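Local coordinates for protein TRAP dicarboxylate transporter, DctP subunit (Anaerococcus prevoti, PDB 4N91) that probably serves a TRAP transport system as its extracellular solute-binding component, binding D-glucuronate in both its alpha and beta forms, at residues A[68-71]-A[72-75]. Residues are numbered along the deposited sequence; the frame is centred on the assembly and turned at random.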
ATOM      1  N   VAL A  68     -12.389 -13.759  -6.897  1.00 18.93           N
ATOM      2  CA  VAL A  68     -11.181 -13.011  -6.583  1.00 17.85           C
ATOM      3  C   VAL A  68     -10.218 -13.151  -7.761  1.00 21.99           C
ATOM      4  O   VAL A  68      -9.917 -14.251  -8.199  1.00 23.26           O
ATOM      5  CB  VAL A  68     -10.518 -13.495  -5.278  1.00 21.30           C
ATOM      6  CG1 VAL A  68      -9.253 -12.672  -4.980  1.00 21.53           C
ATOM      7  CG2 VAL A  68     -11.475 -13.435  -4.130  1.00 23.55           C
ATOM      8  N   TYR A  69      -9.780 -12.015  -8.294  1.00 16.66           N
ATOM      9  CA  TYR A  69      -8.891 -11.961  -9.430  1.00 15.05           C
ATOM     10  C   TYR A  69      -7.520 -11.428  -9.010  1.00 20.37           C
ATOM     11  O   TYR A  69      -7.327 -10.207  -8.870  1.00 17.30           O
ATOM     12  CB  TYR A  69      -9.476 -11.052 -10.519  1.00 14.74           C
ATOM     13  CG  TYR A  69     -10.759 -11.558 -11.136  1.00 16.47           C
ATOM     14  CD1 TYR A  69     -11.982 -11.350 -10.526  1.00 19.16           C
ATOM     15  CD2 TYR A  69     -10.739 -12.247 -12.352  1.00 24.92           C
ATOM     16  CE1 TYR A  69     -13.157 -11.815 -11.086  1.00 23.12           C
ATOM     17  CE2 TYR A  69     -11.917 -12.720 -12.911  1.00 27.36           C
ATOM     18  CZ  TYR A  69     -13.112 -12.506 -12.264  1.00 29.96           C
ATOM     19  OH  TYR A  69     -14.298 -12.956 -12.812  1.00 37.57           O
ATOM     20  N   PRO A  70      -6.546 -12.330  -8.835  1.00 18.32           N
ATOM     21  CA  PRO A  70      -5.221 -11.907  -8.393  1.00 15.00           C
ATOM     22  C   PRO A  70      -4.353 -11.402  -9.548  1.00 16.27           C
ATOM     23  O   PRO A  70      -4.819 -11.340 -10.686  1.00 18.83           O
ATOM     24  CB  PRO A  70      -4.630 -13.200  -7.840  1.00 19.10           C
ATOM     25  CG  PRO A  70      -5.183 -14.231  -8.762  1.00 18.85           C
ATOM     26  CD  PRO A  70      -6.613 -13.792  -9.023  1.00 19.09           C
ATOM     27  N   SER A  71      -3.120 -11.023  -9.220  1.00 18.86           N
ATOM     28  CA  SER A  71      -2.045 -10.783 -10.203  1.00 16.97           C
ATOM     29  C   SER A  71      -2.435  -9.937 -11.416  1.00 17.54           C
ATOM     30  O   SER A  71      -2.075 -10.227 -12.590  1.00 20.66           O
ATOM     31  CB  SER A  71      -1.453 -12.118 -10.635  1.00 23.16           C
ATOM     32  OG  SER A  71      -2.463 -12.952 -11.134  1.00 30.40           O
ATOM     33  N   GLU A  72      -3.151  -8.863 -11.152  1.00 15.60           N
ATOM     34  CA  GLU A  72      -3.529  -7.876 -12.233  1.00 25.04           C
ATOM     35  C   GLU A  72      -4.375  -8.484 -13.371  1.00 36.28           C
ATOM     36  O   GLU A  72      -4.353  -8.002 -14.517  1.00 26.22           O
ATOM     37  CB  GLU A  72      -2.285  -7.140 -12.852  1.00 24.25           C
ATOM     38  CG  GLU A  72      -1.505  -6.238 -11.876  1.00 18.63           C
ATOM     39  CD  GLU A  72      -0.346  -5.454 -12.476  1.00 23.86           C
ATOM     40  OE1 GLU A  72      -0.092  -5.580 -13.685  1.00 37.22           O
ATOM     41  OE2 GLU A  72       0.330  -4.665 -11.725  1.00 23.12           O
ATOM     42  N   LEU A  73      -5.113  -9.549 -13.083  1.00 29.64           N
ATOM     43  CA  LEU A  73      -6.053 -10.055 -14.059  1.00 14.89           C
ATOM     44  C   LEU A  73      -7.131  -8.987 -14.413  1.00 19.26           C
ATOM     45  O   LEU A  73      -7.771  -9.065 -15.447  1.00 28.51           O
ATOM     46  CB  LEU A  73      -6.697 -11.354 -13.585  1.00 14.71           C
ATOM     47  CG  LEU A  73      -5.824 -12.613 -13.684  1.00 25.00           C
ATOM     48  CD1 LEU A  73      -6.573 -13.802 -13.073  1.00 29.74           C
ATOM     49  CD2 LEU A  73      -5.446 -12.883 -15.141  1.00 27.88           C
ATOM     50  N   LEU A  74      -7.373  -8.012 -13.570  1.00 31.84           N
ATOM     51  CA  LEU A  74      -8.383  -7.026 -13.928  1.00 24.24           C
ATOM     52  C   LEU A  74      -7.716  -5.726 -14.333  1.00 28.04           C
ATOM     53  O   LEU A  74      -8.369  -4.692 -14.447  1.00 36.59           O
ATOM     54  CB  LEU A  74      -9.354  -6.812 -12.777  1.00 24.30           C
ATOM     55  CG  LEU A  74     -10.196  -8.034 -12.444  1.00 25.64           C
ATOM     56  CD1 LEU A  74     -11.054  -7.799 -11.224  1.00 29.33           C
ATOM     57  CD2 LEU A  74     -11.061  -8.436 -13.655  1.00 28.02           C
ATOM     58  N   GLY A  75      -6.417  -5.799 -14.546  1.00 25.07           N
ATOM     59  CA  GLY A  75      -5.626  -4.629 -14.858  1.00 39.35           C
ATOM     60  C   GLY A  75      -4.654  -4.249 -13.752  1.00 31.63           C
ATOM     61  O   GLY A  75      -4.666  -4.829 -12.656  1.00 31.19           O
TER
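L74 lies over one face of the Y69 ring: its CD2 is 4.2 Å from the ring centroid and 18° off the normal, which satisfies the criteria for a CH-pi contact, though the methyl is displaced toward the rim. The rest of the isobutyl group presses against the root of the tyrosine, with L74 CG 3.7 Å from Y69 CB and L74 CD1 3.7 Å from Y69 CD1. Y69 holds CG anti to its carbonyl carbon (chi1 -65°), beside the backbone N, and a nearly perpendicular chi2 turns the ring until a face meets L74 CD2. With an alanine here CG and both methyls are gone, which would probably leave the ring face without its CH-pi partner and open a gap beside Y69 CB. L73 approaches differently, its CB near the plane of the ring at the edge and 4.1 Å from Y69 CB. L73 and P70 run side by side in the same direction, and L73 CD1 comes within 4.1 Å of P70 CD.

Backbone bonds set these side chains in place. L73 N donates to P70 O at 3.0 Å with an N-H...O angle of 165°, closing a type I' turn across S71 and E72, both of which have positive phi. G75 N donates to E72 O, also at 3.0 Å, closing a type I turn that overlaps the first. Farther out, the ring hydroxyl of Y69 hydrogen-bonds Q67, while the extended E72 chain carries OE2 to a hydrogen bond with the backbone N of G199 and touches N38, which binds glucuronate. The two overlapping turns thus reverse the chain after edge strand 64-69 and lead toward helix 77-86, forming a strand-to-helix connection beside the sugar cleft of this periplasmic-binding-protein fold.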